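Local coordinates for uncharacterized HTH-type transcriptional regulator YydK (Bacillus subtilis subsp. subtilis, PDB 3BWG), which probably binds DNA through a GntR-type helix-turn-helix domain and regulates transcription, with a UTRA domain following it in the chain, at residues Y125-R130 with Y139-Y144; Y203-F208 with Y218-Y223. One frame throughout, in Å; residues are numbered along the deposited sequence.

Contact 1 of 2, residues Y125-R130 with Y139-Y144; sequences YVKRVR and YEESYY. With EDO (1,2-ethanediol), chain H.
The Tyr125 ring takes Glu141 OE1 at its edge, in plane, with the carboxylate turned 90° to the ring, and Tyr143 CE1 lies near the same plane, 3.7 Å from Tyr125 CD1. Tyr143 runs alongside, its ring tilted 57° to that of Tyr125. Arg105 makes a cation-pi contact with Tyr125, and Tyr192 stacks on the Tyr139 ring. With CG opposite the backbone N (chi1 169°), Tyr125 OH donates a very short bond, 2.5 Å, to Glu141 OE1. The other oxygen, Glu141 OE2, accepts from ethanediol O2 at 2.6 Å. Tyr139 meets the diol with CE2, and Lys127 bends past the Tyr139 hydroxyl before its ammonium pairs with Glu101.

On the face that carries Val126 and Ser142, Arg128 and Glu140 extend side by side. Arg128 NE (2.9 Å) and the more bent NH2 (3.2 Å) both give a proton to Glu140 OE2 from the same face of the carboxylate, NE from well above its plane. Arg130 NE sits 3.6 Å above one face of the Arg128 guanidinium, over its centre. Arg128 NH1 goes to the carbonyls of Val157 and His159, which fixes the group's rotation.

Backbone bonds at Val126–Ser142 and Arg128–Glu140 join the strands into an antiparallel UTRA-domain hairpin. A methionine in place of Arg128 would probably leave the buried Glu140 carboxylate without its salt-bridge mate and those two carbonyls without NH1 as donor. Glu140 is thus paired with Arg128, while Arg130, held by Glu91 and Ser97, brings charge near without bonding, probably favouring the ionised carboxylate; Glu141 joins a tyrosine hydroxyl to a diol, probably from the crystallisation liquor.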
loop_
_atom_site.group_PDB
_atom_site.type_symbol
_atom_site.label_atom_id
_atom_site.label_comp_id
_atom_site.label_asym_id
_atom_site.label_seq_id
_atom_site.Cartn_x
_atom_site.Cartn_y
_atom_site.Cartn_z
ATOM N N TYR B 125 -16.756 1.180 21.220
ATOM C CA TYR B 125 -17.303 0.836 19.921
ATOM C C TYR B 125 -17.746 2.083 19.217
ATOM O O TYR B 125 -18.477 2.878 19.787
ATOM C CB TYR B 125 -18.501 -0.106 20.091
ATOM C CG TYR B 125 -19.324 -0.325 18.843
ATOM C CD1 TYR B 125 -18.887 -1.215 17.860
ATOM C CD2 TYR B 125 -20.562 0.326 18.654
ATOM C CE1 TYR B 125 -19.616 -1.425 16.728
ATOM C CE2 TYR B 125 -21.322 0.096 17.507
ATOM C CZ TYR B 125 -20.822 -0.779 16.545
ATOM O OH TYR B 125 -21.507 -1.071 15.388
ATOM N N VAL B 126 -17.335 2.252 17.967
ATOM C CA VAL B 126 -17.831 3.395 17.213
ATOM C C VAL B 126 -18.451 3.036 15.874
ATOM O O VAL B 126 -17.974 2.139 15.169
ATOM C CB VAL B 126 -16.851 4.651 17.204
ATOM C CG1 VAL B 126 -15.624 4.441 18.052
ATOM C CG2 VAL B 126 -16.589 5.233 15.805
ATOM N N LYS B 127 -19.590 3.650 15.590
ATOM C CA LYS B 127 -20.279 3.435 14.346
ATOM C C LYS B 127 -20.489 4.848 13.772
ATOM O O LYS B 127 -21.068 5.715 14.454
ATOM C CB LYS B 127 -21.610 2.729 14.595
ATOM C CG LYS B 127 -22.372 2.435 13.298
ATOM C CD LYS B 127 -23.851 2.046 13.494
ATOM C CE LYS B 127 -23.966 0.565 13.852
ATOM N NZ LYS B 127 -25.431 0.230 13.996
ATOM N N ARG B 128 -19.980 5.098 12.561
ATOM C CA ARG B 128 -20.080 6.430 11.989
ATOM C C ARG B 128 -20.098 6.429 10.462
ATOM O O ARG B 128 -19.554 5.522 9.791
ATOM C CB ARG B 128 -18.996 7.367 12.567
ATOM C CG ARG B 128 -17.587 7.184 12.045
ATOM C CD ARG B 128 -16.577 8.005 12.821
ATOM N NE ARG B 128 -15.238 7.547 12.450
ATOM C CZ ARG B 128 -14.110 8.231 12.598
ATOM N NH1 ARG B 128 -14.118 9.446 13.138
ATOM N NH2 ARG B 128 -12.972 7.682 12.198
ATOM N N VAL B 129 -20.780 7.417 9.916
ATOM C CA VAL B 129 -20.743 7.656 8.490
ATOM C C VAL B 129 -19.845 8.847 8.346
ATOM O O VAL B 129 -19.930 9.821 9.131
ATOM C CB VAL B 129 -22.154 7.931 7.891
ATOM C CG1 VAL B 129 -22.109 8.189 6.339
ATOM C CG2 VAL B 129 -23.104 6.767 8.225
ATOM N N ARG B 130 -18.948 8.761 7.376
ATOM C CA ARG B 130 -18.042 9.872 7.107
ATOM C C ARG B 130 -18.333 10.502 5.742
ATOM O O ARG B 130 -18.862 9.830 4.864
ATOM C CB ARG B 130 -16.587 9.439 7.281
ATOM C CG ARG B 130 -16.359 8.526 8.490
ATOM C CD ARG B 130 -14.865 8.409 8.800
ATOM N NE ARG B 130 -14.384 9.705 9.334
ATOM C CZ ARG B 130 -13.100 10.040 9.431
ATOM N NH1 ARG B 130 -12.159 9.171 9.046
ATOM N NH2 ARG B 130 -12.753 11.228 9.944
ATOM N N TYR B 139 -18.927 4.142 5.595
ATOM C CA TYR B 139 -19.678 3.724 6.721
ATOM C C TYR B 139 -18.665 2.837 7.455
ATOM O O TYR B 139 -18.077 1.928 6.852
ATOM C CB TYR B 139 -20.914 2.915 6.239
ATOM C CG TYR B 139 -21.566 2.095 7.336
ATOM C CD1 TYR B 139 -22.049 2.715 8.497
ATOM C CD2 TYR B 139 -21.684 0.716 7.234
ATOM C CE1 TYR B 139 -22.602 1.983 9.537
ATOM C CE2 TYR B 139 -22.266 -0.040 8.266
ATOM C CZ TYR B 139 -22.731 0.613 9.419
ATOM O OH TYR B 139 -23.316 -0.093 10.466
ATOM N N GLU B 140 -18.453 3.119 8.740
ATOM C CA GLU B 140 -17.449 2.437 9.516
ATOM C C GLU B 140 -17.910 1.908 10.879
ATOM O O GLU B 140 -18.686 2.525 11.586
ATOM C CB GLU B 140 -16.230 3.355 9.679
ATOM C CG GLU B 140 -15.420 3.189 10.985
ATOM C CD GLU B 140 -14.393 4.300 11.207
ATOM O OE1 GLU B 140 -13.419 4.082 11.921
ATOM O OE2 GLU B 140 -14.531 5.388 10.632
ATOM N N GLU B 141 -17.365 0.767 11.270
ATOM C CA GLU B 141 -17.477 0.316 12.631
ATOM C C GLU B 141 -16.050 0.127 13.062
ATOM O O GLU B 141 -15.250 -0.512 12.337
ATOM C CB GLU B 141 -18.202 -1.032 12.698
ATOM C CG GLU B 141 -19.716 -0.969 12.534
ATOM C CD GLU B 141 -20.354 -2.370 12.620
ATOM O OE1 GLU B 141 -20.877 -2.756 13.700
ATOM O OE2 GLU B 141 -20.307 -3.092 11.599
ATOM N N SER B 142 -15.699 0.693 14.219
ATOM C CA SER B 142 -14.402 0.400 14.795
ATOM C C SER B 142 -14.447 0.049 16.268
ATOM O O SER B 142 -15.401 0.367 16.980
ATOM C CB SER B 142 -13.398 1.500 14.509
ATOM O OG SER B 142 -14.024 2.740 14.614
ATOM N N TYR B 143 -13.404 -0.643 16.705
ATOM C CA TYR B 143 -13.351 -1.169 18.044
ATOM C C TYR B 143 -12.002 -0.862 18.622
ATOM O O TYR B 143 -11.006 -1.258 18.079
ATOM C CB TYR B 143 -13.522 -2.689 18.011
ATOM C CG TYR B 143 -14.687 -3.201 17.192
ATOM C CD1 TYR B 143 -15.851 -3.657 17.814
ATOM C CD2 TYR B 143 -14.598 -3.286 15.804
ATOM C CE1 TYR B 143 -16.905 -4.180 17.059
ATOM C CE2 TYR B 143 -15.636 -3.777 15.049
ATOM C CZ TYR B 143 -16.790 -4.218 15.672
ATOM O OH TYR B 143 -17.818 -4.712 14.907
ATOM N N TYR B 144 -11.985 -0.223 19.777
ATOM C CA TYR B 144 -10.737 0.194 20.424
ATOM C C TYR B 144 -10.610 -0.453 21.758
ATOM O O TYR B 144 -11.523 -0.363 22.549
ATOM C CB TYR B 144 -10.750 1.713 20.628
ATOM C CG TYR B 144 -10.861 2.441 19.338
ATOM C CD1 TYR B 144 -9.731 3.003 18.712
ATOM C CD2 TYR B 144 -12.089 2.566 18.724
ATOM C CE1 TYR B 144 -9.865 3.666 17.490
ATOM C CE2 TYR B 144 -12.234 3.210 17.534
ATOM C CZ TYR B 144 -11.138 3.754 16.924
ATOM O OH TYR B 144 -11.371 4.379 15.728
HETATM C C1 EDO H . -18.466 -1.560 7.518
HETATM O O1 EDO H . -19.310 -1.995 6.459
HETATM C C2 EDO H . -19.276 -1.614 8.791
HETATM O O2 EDO H . -19.407 -2.997 9.146
#

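Contact 2 of 2, residues Y203-F208 with Y218-Y223. With EDO (1,2-ethanediol), chain H; EDO (1,2-ethanediol), chain I.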
loop_
_atom_site.group_PDB
_atom_site.type_symbol
_atom_site.label_atom_id
_atom_site.label_comp_id
_atom_site.label_asym_id
_atom_site.label_seq_id
_atom_site.Cartn_x
_atom_site.Cartn_y
_atom_site.Cartn_z
ATOM N N TYR B 203 -14.520 -2.919 0.725
ATOM C CA TYR B 203 -14.716 -3.233 2.103
ATOM C C TYR B 203 -13.360 -3.578 2.712
ATOM O O TYR B 203 -12.720 -4.549 2.335
ATOM C CB TYR B 203 -15.709 -4.408 2.230
ATOM C CG TYR B 203 -15.757 -4.941 3.634
ATOM C CD1 TYR B 203 -16.134 -4.097 4.684
ATOM C CD2 TYR B 203 -15.380 -6.255 3.936
ATOM C CE1 TYR B 203 -16.137 -4.538 6.006
ATOM C CE2 TYR B 203 -15.401 -6.719 5.270
ATOM C CZ TYR B 203 -15.793 -5.838 6.288
ATOM O OH TYR B 203 -15.867 -6.203 7.616
ATOM N N ILE B 204 -12.905 -2.757 3.641
ATOM C CA ILE B 204 -11.561 -2.931 4.225
ATOM C C ILE B 204 -11.665 -3.165 5.706
ATOM O O ILE B 204 -12.382 -2.408 6.396
ATOM C CB ILE B 204 -10.677 -1.647 3.992
ATOM C CG1 ILE B 204 -10.691 -1.254 2.507
ATOM C CG2 ILE B 204 -9.198 -1.800 4.613
ATOM C CD1 ILE B 204 -9.818 -0.105 2.176
ATOM N N GLU B 205 -10.967 -4.208 6.177
ATOM C CA GLU B 205 -10.652 -4.403 7.589
ATOM C C GLU B 205 -9.227 -4.042 7.910
ATOM O O GLU B 205 -8.282 -4.547 7.259
ATOM C CB GLU B 205 -10.901 -5.840 8.004
ATOM C CG GLU B 205 -12.339 -6.238 7.850
ATOM C CD GLU B 205 -12.463 -7.732 7.830
ATOM O OE1 GLU B 205 -12.283 -8.351 6.758
ATOM O OE2 GLU B 205 -12.671 -8.309 8.910
ATOM N N SER B 206 -9.063 -3.169 8.913
ATOM C CA SER B 206 -7.759 -2.717 9.315
ATOM C C SER B 206 -7.417 -3.087 10.756
ATOM O O SER B 206 -8.244 -2.966 11.657
ATOM C CB SER B 206 -7.642 -1.197 9.169
ATOM O OG SER B 206 -8.023 -0.796 7.868
ATOM N N ILE B 207 -6.179 -3.478 10.983
ATOM C CA ILE B 207 -5.710 -3.642 12.386
ATOM C C ILE B 207 -4.539 -2.691 12.563
ATOM O O ILE B 207 -3.529 -2.813 11.851
ATOM C CB ILE B 207 -5.306 -5.085 12.739
ATOM C CG1 ILE B 207 -6.465 -6.044 12.555
ATOM C CG2 ILE B 207 -4.890 -5.210 14.189
ATOM C CD1 ILE B 207 -6.670 -6.492 11.145
ATOM N N PHE B 208 -4.710 -1.722 13.451
ATOM C CA PHE B 208 -3.640 -0.779 13.781
ATOM C C PHE B 208 -2.977 -1.210 15.088
ATOM O O PHE B 208 -3.654 -1.665 16.023
ATOM C CB PHE B 208 -4.165 0.663 13.831
ATOM C CG PHE B 208 -4.670 1.163 12.491
ATOM C CD1 PHE B 208 -3.861 1.952 11.673
ATOM C CD2 PHE B 208 -5.973 0.858 12.053
ATOM C CE1 PHE B 208 -4.334 2.422 10.417
ATOM C CE2 PHE B 208 -6.467 1.354 10.800
ATOM C CZ PHE B 208 -5.626 2.102 9.984
ATOM N N TYR B 218 -9.405 -2.041 15.638
ATOM C CA TYR B 218 -9.855 -2.871 14.555
ATOM C C TYR B 218 -11.037 -2.143 13.974
ATOM O O TYR B 218 -11.995 -1.824 14.696
ATOM C CB TYR B 218 -10.306 -4.243 15.079
ATOM C CG TYR B 218 -10.961 -5.106 14.048
ATOM C CD1 TYR B 218 -10.277 -5.456 12.879
ATOM C CD2 TYR B 218 -12.250 -5.606 14.245
ATOM C CE1 TYR B 218 -10.877 -6.242 11.914
ATOM C CE2 TYR B 218 -12.846 -6.401 13.309
ATOM C CZ TYR B 218 -12.152 -6.729 12.152
ATOM O OH TYR B 218 -12.735 -7.560 11.205
ATOM N N SER B 219 -10.994 -1.907 12.667
ATOM C CA SER B 219 -12.088 -1.229 11.990
ATOM C C SER B 219 -12.564 -2.003 10.752
ATOM O O SER B 219 -11.801 -2.776 10.120
ATOM C CB SER B 219 -11.682 0.205 11.640
ATOM O OG SER B 219 -10.825 0.197 10.526
ATOM N N LYS B 220 -13.847 -1.804 10.437
ATOM C CA LYS B 220 -14.523 -2.412 9.301
ATOM C C LYS B 220 -15.169 -1.287 8.543
ATOM O O LYS B 220 -16.041 -0.607 9.075
ATOM C CB LYS B 220 -15.591 -3.354 9.808
ATOM C CG LYS B 220 -14.972 -4.574 10.481
ATOM C CD LYS B 220 -15.914 -5.206 11.505
ATOM C CE LYS B 220 -17.257 -5.582 10.934
ATOM N NZ LYS B 220 -17.244 -6.981 10.441
ATOM N N ILE B 221 -14.745 -1.079 7.297
ATOM C CA ILE B 221 -15.214 0.071 6.530
ATOM C C ILE B 221 -15.680 -0.287 5.123
ATOM O O ILE B 221 -15.033 -1.054 4.400
ATOM C CB ILE B 221 -14.139 1.122 6.447
ATOM C CG1 ILE B 221 -13.592 1.433 7.863
ATOM C CG2 ILE B 221 -14.710 2.417 5.747
ATOM C CD1 ILE B 221 -12.567 2.548 7.948
ATOM N N SER B 222 -16.836 0.246 4.762
ATOM C CA SER B 222 -17.334 0.156 3.406
ATOM C C SER B 222 -17.334 1.560 2.808
ATOM O O SER B 222 -17.962 2.458 3.358
ATOM C CB SER B 222 -18.765 -0.408 3.407
ATOM O OG SER B 222 -18.750 -1.740 3.869
ATOM N N TYR B 223 -16.667 1.723 1.671
ATOM C CA TYR B 223 -16.625 2.995 0.986
ATOM C C TYR B 223 -17.677 3.165 -0.119
ATOM O O TYR B 223 -18.103 2.184 -0.764
ATOM C CB TYR B 223 -15.211 3.228 0.428
ATOM C CG TYR B 223 -14.138 3.356 1.511
ATOM C CD1 TYR B 223 -13.820 4.602 2.031
ATOM C CD2 TYR B 223 -13.441 2.236 1.997
ATOM C CE1 TYR B 223 -12.842 4.743 3.048
ATOM C CE2 TYR B 223 -12.443 2.355 3.009
ATOM C CZ TYR B 223 -12.144 3.633 3.507
ATOM O OH TYR B 223 -11.195 3.831 4.497
HETATM C C1 EDO H . -18.466 -1.560 7.518
HETATM O O1 EDO H . -19.310 -1.995 6.459
HETATM C C2 EDO H . -19.276 -1.614 8.791
HETATM O O2 EDO H . -19.407 -2.997 9.146
HETATM C C1 EDO I . -14.803 2.398 -3.750
HETATM O O1 EDO I . -13.714 3.186 -3.373
HETATM C C2 EDO I . -15.466 2.017 -2.456
HETATM O O2 EDO I . -16.513 1.176 -2.844
HETATM O O HOH W 1 -10.943 -0.695 7.851
#
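This is a largely buried antiparallel hairpin contact inside the six-stranded sheet of the UTRA domain, where strand 200-210 lies between 215-224 and 173-184. Two backbone-bonded pairs, Ile204–Ile221 and Ser206–Ser219, hold the strands together, and their side chains share one face; Tyr203, Ser222, Glu205, Lys220, Ile207 and Tyr218 occupy the other.

On the latter face Tyr218 and Glu205 run alongside each other, pointing the same way. The Tyr218 OH donates to Glu205 OE2 over a very short 2.4 Å, the oxygen lying at the ring edge, in its plane, with the carboxylate turned 60° to the ring. Tyr218 CD1 rests against Ile207 CG1 at 3.9 Å. Next along, Lys220 lies beside Tyr203; its chain curls at chi3 and chi4 (56° and 91°), bringing NZ back to donate to Tyr203 OH at 3.2 Å, while Glu110 forms its salt bridge. Farther on, Ser222 OG shares a 2.7 Å hydrogen bond with ethanediol O1.

On the serine face a water is held at three points: it donates to Ile204 O (2.7 Å) and also hydrogen-bonds Ser206 OG (2.9 Å) and Ser219 OG (2.8 Å), tying both strands together where the two hydroxyls stand too far apart to bond directly. Beyond it, Ile204 CD1 packs 3.7 Å from Tyr223 CE2, and Ile221 CG2 lies over one face of the Tyr223 ring.

Glu205 also reaches Arg74 of the second subunit through OE1, so this hairpin takes part in the dimer. The nearness of the Glu205 and Glu110 carboxylates would probably raise the affinity of one for a proton, an effect that Lys220, paired with Glu110, and that arginine, paired with Glu205, are likely to offset.

Contacts 1 and 2 are two hairpins, successive along the chain, set edge to edge in one antiparallel sheet, their centres about 9 Å apart. Strands 135-145 and 215-224 form the seam: Lys220 N lies 2.7 Å from Glu141 O, and Tyr143 N the same distance from Tyr218 O, both probable hydrogen bonds. Between these, Ser142 CB packs 3.6 Å from Ser219 CB. A single ethanediol, probably from the crystallisation liquor, spans the seam, bonded to Glu141 of contact 1 and Ser222 of contact 2. UTRA domains commonly bind small effectors, but this diol does not identify such a site, and no natural ligand is present.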